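Local structure of inactive dihydropteroate synthase 2 (2VP8) at residues B[47-51]-B[82-86]; B[153-157]-B[206-210]; B[160-166]-B[213-217]. The protein seems to lack dihydropteroate synthase activity and probably plays no part in folate metabolism, but can probably bind the inhibitor dapsone. All coordinates share one frame; numbering follows the deposited sequence.

Interaction 1 (B[47-51]-B[82-86])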
ATOM      1  N   ILE B  47      11.309  16.788  -2.107  1.00 38.98           N
ATOM      2  CA  ILE B  47      12.024  17.380  -3.231  1.00 39.44           C
ATOM      3  C   ILE B  47      11.637  18.850  -3.401  1.00 40.29           C
ATOM      4  O   ILE B  47      10.477  19.171  -3.649  1.00 40.13           O
ATOM      5  CB  ILE B  47      11.728  16.621  -4.552  1.00 39.47           C
ATOM      6  CG1 ILE B  47      12.146  15.155  -4.442  1.00 39.16           C
ATOM      7  CG2 ILE B  47      12.413  17.301  -5.741  1.00 38.99           C
ATOM      8  CD1 ILE B  47      11.681  14.285  -5.586  1.00 38.99           C
ATOM      9  N   VAL B  48      12.614  19.740  -3.276  1.00 41.37           N
ATOM     10  CA  VAL B  48      12.386  21.157  -3.521  1.00 42.49           C
ATOM     11  C   VAL B  48      13.372  21.682  -4.560  1.00 43.32           C
ATOM     12  O   VAL B  48      14.583  21.610  -4.373  1.00 43.57           O
ATOM     13  CB  VAL B  48      12.467  21.990  -2.216  1.00 42.54           C
ATOM     14  CG1 VAL B  48      12.410  23.479  -2.518  1.00 42.68           C
ATOM     15  CG2 VAL B  48      11.332  21.617  -1.288  1.00 42.41           C
ATOM     16  N   ASN B  49      12.832  22.208  -5.656  1.00 44.37           N
ATOM     17  CA  ASN B  49      13.632  22.818  -6.715  1.00 45.24           C
ATOM     18  C   ASN B  49      13.489  24.338  -6.756  1.00 45.66           C
ATOM     19  O   ASN B  49      12.415  24.876  -6.491  1.00 45.77           O
ATOM     20  CB  ASN B  49      13.226  22.241  -8.072  1.00 45.42           C
ATOM     21  CG  ASN B  49      13.458  20.743  -8.160  1.00 46.34           C
ATOM     22  OD1 ASN B  49      14.551  20.256  -7.869  1.00 47.70           O
ATOM     23  ND2 ASN B  49      12.430  20.003  -8.573  1.00 46.60           N
ATOM     24  N   ARG B  50      14.581  25.021  -7.087  1.00 46.29           N
ATOM     25  CA  ARG B  50      14.547  26.448  -7.418  1.00 46.72           C
ATOM     26  C   ARG B  50      13.966  26.630  -8.827  1.00 47.09           C
ATOM     27  O   ARG B  50      13.746  25.648  -9.544  1.00 47.22           O
ATOM     28  CB  ARG B  50      15.962  27.041  -7.359  1.00 46.73           C
ATOM     29  CG  ARG B  50      16.601  27.110  -5.963  1.00 46.88           C
ATOM     30  CD  ARG B  50      16.145  28.334  -5.160  1.00 46.77           C
ATOM     31  NE  ARG B  50      16.168  29.561  -5.958  1.00 47.18           N
ATOM     32  CZ  ARG B  50      17.222  30.364  -6.096  1.00 47.07           C
ATOM     33  NH1 ARG B  50      18.368  30.097  -5.483  1.00 47.18           N
ATOM     34  NH2 ARG B  50      17.126  31.450  -6.853  1.00 46.72           N
ATOM     35  N   THR B  51      13.719  27.878  -9.226  1.00 47.60           N
ATOM     36  CA  THR B  51      13.289  28.179 -10.604  1.00 47.84           C
ATOM     37  C   THR B  51      13.735  29.565 -11.078  1.00 47.93           C
ATOM     38  O   THR B  51      13.717  29.863 -12.279  1.00 48.12           O
ATOM     39  CB  THR B  51      11.749  28.003 -10.799  1.00 47.99           C
ATOM     40  OG1 THR B  51      11.382  28.388 -12.134  1.00 47.80           O
ATOM     41  CG2 THR B  51      10.949  28.829  -9.770  1.00 48.08           C
ATOM     42  N   ILE B  82      14.609  17.900   3.589  1.00 39.64           N
ATOM     43  CA  ILE B  82      14.336  18.731   2.434  1.00 39.72           C
ATOM     44  C   ILE B  82      15.487  18.506   1.472  1.00 40.26           C
ATOM     45  O   ILE B  82      16.644  18.783   1.787  1.00 40.85           O
ATOM     46  CB  ILE B  82      14.221  20.243   2.794  1.00 39.85           C
ATOM     47  CG1 ILE B  82      13.205  20.473   3.920  1.00 38.85           C
ATOM     48  CG2 ILE B  82      13.854  21.079   1.562  1.00 38.97           C
ATOM     49  CD1 ILE B  82      11.788  20.085   3.571  1.00 37.03           C
ATOM     50  N   ASP B  83      15.160  17.985   0.301  1.00 40.69           N
ATOM     51  CA  ASP B  83      16.151  17.661  -0.708  1.00 41.03           C
ATOM     52  C   ASP B  83      16.177  18.776  -1.750  1.00 41.22           C
ATOM     53  O   ASP B  83      15.285  18.866  -2.592  1.00 41.63           O
ATOM     54  CB  ASP B  83      15.817  16.304  -1.335  1.00 40.88           C
ATOM     55  CG  ASP B  83      16.853  15.841  -2.314  1.00 41.49           C
ATOM     56  OD1 ASP B  83      18.030  15.660  -1.926  1.00 42.02           O
ATOM     57  OD2 ASP B  83      16.481  15.640  -3.485  1.00 43.59           O
ATOM     58  N   VAL B  84      17.203  19.623  -1.676  1.00 41.30           N
ATOM     59  CA  VAL B  84      17.302  20.817  -2.511  1.00 41.27           C
ATOM     60  C   VAL B  84      17.970  20.506  -3.848  1.00 41.55           C
ATOM     61  O   VAL B  84      19.077  19.970  -3.880  1.00 41.59           O
ATOM     62  CB  VAL B  84      18.072  21.945  -1.783  1.00 41.21           C
ATOM     63  CG1 VAL B  84      18.158  23.175  -2.646  1.00 41.27           C
ATOM     64  CG2 VAL B  84      17.404  22.296  -0.468  1.00 41.02           C
ATOM     65  N   GLY B  85      17.290  20.844  -4.942  1.00 41.83           N
ATOM     66  CA  GLY B  85      17.814  20.629  -6.298  1.00 42.33           C
ATOM     67  C   GLY B  85      17.723  21.859  -7.188  1.00 42.73           C
ATOM     68  O   GLY B  85      17.370  22.951  -6.726  1.00 42.92           O
ATOM     69  N   GLY B  86      18.031  21.687  -8.471  1.00 42.93           N
ATOM     70  CA  GLY B  86      18.032  22.803  -9.418  1.00 43.16           C
ATOM     71  C   GLY B  86      17.233  22.532 -10.682  1.00 43.31           C
ATOM     72  O   GLY B  86      17.482  23.164 -11.725  1.00 43.31           O
TER
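The carbonyl oxygen V48 O is held by two groups of the neighbouring strand. G85 N donates a hydrogen bond to it at 2.9 Å, with the N-H only slightly bent at 164°. The V84 CA-H adds a CA-H...O contact, V84 CA to V48 O 3.4 Å. V48 also uses its N, which gives a nearly straight bond to D83 O, 2.9 Å. Farther along, where 47-51 leaves the strand, R50 N to G85 O is a weak bond of 3.5 Å. The bridges pair I47 with D83, V48 with V84 and N49 with G85, all parallel. These are the first two strands of the TIM barrel, and helix 65-76 joins them in a beta-alpha-beta crossover.

V48, I82 and V84 serve the helix-covered outside. V48 CG2 meets I82 CG2 at 3.8 Å, and the two branched side chains cross obliquely. With CG2 beside its own backbone N and CG1 anti to it (chi1 172°), V48 turns the CG2 methyl to I82. Helix 65-76 covers both residues, while F107 of helix 98-114 packs on V48 and V84.

I47, N49 and D83 point to the other face, that of the barrel interior. G85 carries no side chain there, and N49 OD1 lies over its backbone, 3.6 Å from G85 CA. The buried D83 carboxylate has its polar partners outside both segments. OD1 is hydrogen-bonded to S121 and N142, and OD2 forms a salt bridge with R287, which together would fix the rotation of the carboxylate.

Interaction 2 (B[153-157]-B[206-210])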
ATOM      1  N   PRO B 153      32.584  10.828  -2.087  1.00 40.36           N
ATOM      2  CA  PRO B 153      32.659  10.361  -0.698  1.00 40.22           C
ATOM      3  C   PRO B 153      33.663  11.156   0.141  1.00 40.04           C
ATOM      4  O   PRO B 153      33.405  11.413   1.317  1.00 39.86           O
ATOM      5  CB  PRO B 153      33.109   8.902  -0.839  1.00 40.32           C
ATOM      6  CG  PRO B 153      32.714   8.514  -2.220  1.00 40.38           C
ATOM      7  CD  PRO B 153      32.928   9.750  -3.033  1.00 40.45           C
ATOM      8  N   GLU B 154      34.787  11.539  -0.466  1.00 40.02           N
ATOM      9  CA  GLU B 154      35.775  12.400   0.190  1.00 40.07           C
ATOM     10  C   GLU B 154      35.123  13.667   0.740  1.00 39.82           C
ATOM     11  O   GLU B 154      35.378  14.052   1.881  1.00 39.90           O
ATOM     12  CB  GLU B 154      36.919  12.769  -0.768  1.00 40.17           C
ATOM     13  CG  GLU B 154      38.313  12.291  -0.346  1.00 41.03           C
ATOM     14  CD  GLU B 154      38.656  10.887  -0.833  1.00 42.32           C
ATOM     15  OE1 GLU B 154      37.959   9.909  -0.387  1.00 43.42           O
ATOM     16  OE2 GLU B 154      39.646  10.754  -1.643  1.00 42.52           O
ATOM     17  N   VAL B 155      34.270  14.292  -0.070  1.00 39.52           N
ATOM     18  CA  VAL B 155      33.587  15.529   0.310  1.00 39.18           C
ATOM     19  C   VAL B 155      32.708  15.327   1.547  1.00 39.19           C
ATOM     20  O   VAL B 155      32.798  16.093   2.508  1.00 39.36           O
ATOM     21  CB  VAL B 155      32.743  16.098  -0.857  1.00 39.20           C
ATOM     22  CG1 VAL B 155      32.054  17.402  -0.447  1.00 39.28           C
ATOM     23  CG2 VAL B 155      33.601  16.313  -2.090  1.00 38.55           C
ATOM     24  N   ALA B 156      31.869  14.293   1.519  1.00 38.96           N
ATOM     25  CA  ALA B 156      31.009  13.954   2.653  1.00 38.83           C
ATOM     26  C   ALA B 156      31.816  13.739   3.925  1.00 38.83           C
ATOM     27  O   ALA B 156      31.423  14.193   4.998  1.00 38.90           O
ATOM     28  CB  ALA B 156      30.184  12.716   2.340  1.00 38.85           C
ATOM     29  N   ALA B 157      32.949  13.053   3.783  1.00 38.80           N
ATOM     30  CA  ALA B 157      33.828  12.729   4.899  1.00 38.86           C
ATOM     31  C   ALA B 157      34.380  13.986   5.572  1.00 38.96           C
ATOM     32  O   ALA B 157      34.289  14.134   6.791  1.00 38.97           O
ATOM     33  CB  ALA B 157      34.963  11.834   4.421  1.00 38.85           C
ATOM     34  N   ALA B 206      34.653   3.669   4.288  1.00 36.99           N
ATOM     35  CA  ALA B 206      36.119   3.564   4.309  1.00 36.79           C
ATOM     36  C   ALA B 206      36.804   4.879   3.902  1.00 36.76           C
ATOM     37  O   ALA B 206      37.966   5.131   4.269  1.00 36.92           O
ATOM     38  CB  ALA B 206      36.584   2.413   3.422  1.00 36.67           C
ATOM     39  N   ALA B 207      36.077   5.713   3.145  1.00 36.67           N
ATOM     40  CA  ALA B 207      36.555   7.053   2.763  1.00 36.63           C
ATOM     41  C   ALA B 207      36.486   8.051   3.943  1.00 36.56           C
ATOM     42  O   ALA B 207      37.121   9.127   3.910  1.00 36.62           O
ATOM     43  CB  ALA B 207      35.750   7.593   1.515  1.00 36.68           C
ATOM     44  N   GLY B 208      35.713   7.705   4.973  1.00 36.44           N
ATOM     45  CA  GLY B 208      35.596   8.551   6.172  1.00 36.25           C
ATOM     46  C   GLY B 208      34.208   9.135   6.384  1.00 36.25           C
ATOM     47  O   GLY B 208      34.038  10.120   7.109  1.00 36.33           O
ATOM     48  N   VAL B 209      33.212   8.540   5.735  1.00 35.99           N
ATOM     49  CA  VAL B 209      31.827   8.934   5.943  1.00 35.61           C
ATOM     50  C   VAL B 209      31.290   8.107   7.103  1.00 35.58           C
ATOM     51  O   VAL B 209      31.431   6.884   7.108  1.00 35.61           O
ATOM     52  CB  VAL B 209      30.972   8.708   4.678  1.00 35.52           C
ATOM     53  CG1 VAL B 209      29.534   9.153   4.908  1.00 35.67           C
ATOM     54  CG2 VAL B 209      31.575   9.443   3.483  1.00 35.09           C
ATOM     55  N   ALA B 210      30.702   8.772   8.094  1.00 35.53           N
ATOM     56  CA  ALA B 210      30.148   8.082   9.255  1.00 35.73           C
ATOM     57  C   ALA B 210      29.158   7.011   8.801  1.00 36.16           C
ATOM     58  O   ALA B 210      28.296   7.263   7.942  1.00 36.11           O
ATOM     59  CB  ALA B 210      29.482   9.073  10.194  1.00 35.60           C
TER
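The A157 backbone on helix 152-159 passes close to that of V209, just beyond the end of helix 186-207, with A157 CA 4.4 Å from V209 CA. No hydrogen bond crosses the contact, so it rests on small apolar groups packed against each other and against oxygens.

A157 turns its CB toward the other segment. This methyl sits against two carbonyls of the turn, 3.3 Å from G208 O and 3.5 Å from A207 O. The A157 CA-H also faces G208 O in a bent CA-H...O contact.

V209 supplies the larger apolar group. Its CG2 touches A156 CB at 3.7 Å and lies more loosely beside A157 CB. The same methyl is 3.5 Å from P153 O. That oxygen already accepts the helical bond from A157 N, so V209 covers a backbone bond of the facing helix. Of the two valine methyls, CG2 is the one that meets the helix, because chi1 of -179° leaves it next to the backbone N and sends CG1 to the far side of that N.

A207 CB lies against the start of the helical segment. It meets the ring carbon P153 CB at 3.8 Å and approaches E154 OE1 at 3.7 Å. The E154 CB bond starts away from A207, but the chain bends at chi2 (88°) and brings the carboxylate back beside the methyl. This part of the contact is the more exposed one, while A156 and V209 are buried.

G208 follows the helix in a Schellman motif. Its positive phi (115°) turns the chain out of the helix and leads it to V209, where the C-terminal turn of one outer helix of a TIM barrel packs on the preceding outer helix.

Interaction 3 (B[160-166]-B[213-217])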
ATOM      1  N   GLY B 160      31.689  16.013   7.318  1.00 38.32           N
ATOM      2  CA  GLY B 160      30.893  15.241   8.261  1.00 38.24           C
ATOM      3  C   GLY B 160      29.449  15.163   7.797  1.00 38.27           C
ATOM      4  O   GLY B 160      28.518  15.243   8.598  1.00 38.23           O
ATOM      5  N   ALA B 161      29.274  15.023   6.488  1.00 38.18           N
ATOM      6  CA  ALA B 161      27.961  14.897   5.888  1.00 38.34           C
ATOM      7  C   ALA B 161      27.679  13.450   5.515  1.00 38.35           C
ATOM      8  O   ALA B 161      28.594  12.684   5.212  1.00 38.76           O
ATOM      9  CB  ALA B 161      27.857  15.787   4.663  1.00 38.28           C
ATOM     10  N   GLY B 162      26.408  13.082   5.551  1.00 38.44           N
ATOM     11  CA  GLY B 162      25.974  11.776   5.084  1.00 38.72           C
ATOM     12  C   GLY B 162      25.960  11.695   3.569  1.00 38.84           C
ATOM     13  O   GLY B 162      26.070  12.714   2.873  1.00 38.92           O
ATOM     14  N   LEU B 163      25.823  10.479   3.056  1.00 38.76           N
ATOM     15  CA  LEU B 163      25.801  10.266   1.619  1.00 38.95           C
ATOM     16  C   LEU B 163      24.757   9.230   1.232  1.00 39.12           C
ATOM     17  O   LEU B 163      24.581   8.221   1.916  1.00 38.97           O
ATOM     18  CB  LEU B 163      27.189   9.846   1.113  1.00 39.01           C
ATOM     19  CG  LEU B 163      27.347   9.613  -0.395  1.00 39.12           C
ATOM     20  CD1 LEU B 163      27.269  10.922  -1.175  1.00 39.62           C
ATOM     21  CD2 LEU B 163      28.632   8.895  -0.701  1.00 38.71           C
ATOM     22  N   VAL B 164      24.058   9.498   0.136  1.00 39.47           N
ATOM     23  CA  VAL B 164      23.154   8.523  -0.446  1.00 40.01           C
ATOM     24  C   VAL B 164      23.922   7.730  -1.498  1.00 40.29           C
ATOM     25  O   VAL B 164      24.465   8.299  -2.450  1.00 40.53           O
ATOM     26  CB  VAL B 164      21.897   9.195  -1.074  1.00 40.19           C
ATOM     27  CG1 VAL B 164      21.043   8.175  -1.835  1.00 40.13           C
ATOM     28  CG2 VAL B 164      21.069   9.893  -0.008  1.00 39.71           C
ATOM     29  N   CYS B 165      23.992   6.421  -1.307  1.00 40.58           N
ATOM     30  CA  CYS B 165      24.580   5.545  -2.308  1.00 40.95           C
ATOM     31  C   CYS B 165      23.468   4.973  -3.162  1.00 40.91           C
ATOM     32  O   CYS B 165      22.697   4.122  -2.713  1.00 41.08           O
ATOM     33  CB  CYS B 165      25.394   4.433  -1.656  1.00 40.92           C
ATOM     34  SG  CYS B 165      26.800   5.059  -0.730  1.00 42.15           S
ATOM     35  N   ALA B 166      23.380   5.464  -4.392  1.00 40.93           N
ATOM     36  CA  ALA B 166      22.308   5.072  -5.291  1.00 40.99           C
ATOM     37  C   ALA B 166      22.772   4.080  -6.357  1.00 41.07           C
ATOM     38  O   ALA B 166      23.953   4.028  -6.711  1.00 40.95           O
ATOM     39  CB  ALA B 166      21.685   6.301  -5.934  1.00 40.80           C
ATOM     40  N   LYS B 213      25.346   7.720   8.804  1.00 37.00           N
ATOM     41  CA  LYS B 213      24.867   8.783   7.924  1.00 36.69           C
ATOM     42  C   LYS B 213      24.765   8.314   6.471  1.00 36.67           C
ATOM     43  O   LYS B 213      24.411   9.095   5.587  1.00 36.79           O
ATOM     44  CB  LYS B 213      25.758  10.028   8.029  1.00 36.56           C
ATOM     45  CG  LYS B 213      25.939  10.565   9.439  1.00 36.73           C
ATOM     46  CD  LYS B 213      26.425  12.011   9.419  1.00 37.58           C
ATOM     47  CE  LYS B 213      26.834  12.492  10.809  1.00 37.59           C
ATOM     48  NZ  LYS B 213      26.802  13.976  10.916  1.00 37.46           N
ATOM     49  N   VAL B 214      25.074   7.043   6.225  1.00 36.50           N
ATOM     50  CA  VAL B 214      24.970   6.483   4.877  1.00 36.47           C
ATOM     51  C   VAL B 214      23.607   5.830   4.659  1.00 36.46           C
ATOM     52  O   VAL B 214      23.193   4.976   5.438  1.00 36.44           O
ATOM     53  CB  VAL B 214      26.068   5.439   4.584  1.00 36.48           C
ATOM     54  CG1 VAL B 214      25.916   4.903   3.160  1.00 36.91           C
ATOM     55  CG2 VAL B 214      27.453   6.026   4.782  1.00 36.11           C
ATOM     56  N   LEU B 215      22.922   6.243   3.596  1.00 36.34           N
ATOM     57  CA  LEU B 215      21.671   5.624   3.172  1.00 36.36           C
ATOM     58  C   LEU B 215      21.876   4.966   1.806  1.00 36.13           C
ATOM     59  O   LEU B 215      22.723   5.407   1.022  1.00 36.06           O
ATOM     60  CB  LEU B 215      20.554   6.673   3.091  1.00 36.40           C
ATOM     61  CG  LEU B 215      20.027   7.312   4.385  1.00 37.11           C
ATOM     62  CD1 LEU B 215      20.969   8.395   4.943  1.00 38.10           C
ATOM     63  CD2 LEU B 215      18.652   7.898   4.164  1.00 36.81           C
ATOM     64  N   ILE B 216      21.122   3.909   1.522  1.00 35.84           N
ATOM     65  CA  ILE B 216      21.215   3.264   0.212  1.00 35.67           C
ATOM     66  C   ILE B 216      19.934   3.422  -0.590  1.00 35.97           C
ATOM     67  O   ILE B 216      18.831   3.278  -0.066  1.00 35.86           O
ATOM     68  CB  ILE B 216      21.647   1.771   0.280  1.00 35.67           C
ATOM     69  CG1 ILE B 216      20.622   0.914   1.036  1.00 35.09           C
ATOM     70  CG2 ILE B 216      23.061   1.640   0.872  1.00 35.17           C
ATOM     71  CD1 ILE B 216      20.752  -0.581   0.768  1.00 35.33           C
ATOM     72  N   ASP B 217      20.100   3.733  -1.869  1.00 36.43           N
ATOM     73  CA  ASP B 217      18.981   3.966  -2.768  1.00 36.96           C
ATOM     74  C   ASP B 217      19.081   3.015  -3.966  1.00 37.22           C
ATOM     75  O   ASP B 217      19.569   3.395  -5.029  1.00 37.10           O
ATOM     76  CB  ASP B 217      18.961   5.433  -3.200  1.00 36.91           C
ATOM     77  CG  ASP B 217      17.886   5.731  -4.213  1.00 37.76           C
ATOM     78  OD1 ASP B 217      16.972   4.899  -4.404  1.00 39.97           O
ATOM     79  OD2 ASP B 217      17.955   6.812  -4.826  1.00 38.75           O
TER
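C165 is gripped through both its backbone polar atoms. C165 N donates to L215 O at 2.8 Å, nearly along the C=O axis, and C165 O accepts from D217 N at 2.8 Å. Both bonds are close to straight. They join the fifth and sixth strands of the TIM barrel, which run parallel. L215 N to L163 O is a little longer, and the last bond of the series, L163 N to K213 O, is 3.2 Å long and bent to 137°.

Just before strand 214-217, K213 reaches along 160-166. Its chain is extended beyond CG and carries NZ to G160 O, a hydrogen bond of 3.2 Å. G160 follows helix 152-159 in a Schellman motif, so the lysine links the end of that helix to the entry of strand 214-217. On the way K213 CB passes over G162 CA.

V164, A166, L215 and D217 point to the barrel interior. V164 CG1 touches D217 CB at 3.7 Å. D217 OD2 lies beside A166 CB and forms a hydrogen bond with H220 ND1; a histidine here is thought to mark family members without synthase activity.

L163, C165 and V214 point outward, under helix 186-207. The chi1 of V214, -179°, swings CG1 opposite its N and to within 4.0 Å of C165 SG.

How the interactions relate
Interactions 1 and 3 belong to the same parallel barrel sheet, with centres 18 Å apart. Interaction 3 is buried, whereas interaction 1 is partly buried and runs into loops. Both rely on backbone hydrogen bonds, and each turns an aspartate, D83 or D217, inward to partners outside its segments. Interaction 2 lies nearer the surface, in the helical layer, and has no hydrogen bond across it. It touches interaction 3 directly: A156 O and A161 N are probably hydrogen-bonded, and V209 CG1 packs on V214 CG2. Helix 152-159 leads into strand 162-166, and helix 186-207 leads towards strand 214-217, so these two contacts hold neighbouring parts of the barrel, one in its helices and one in its sheet.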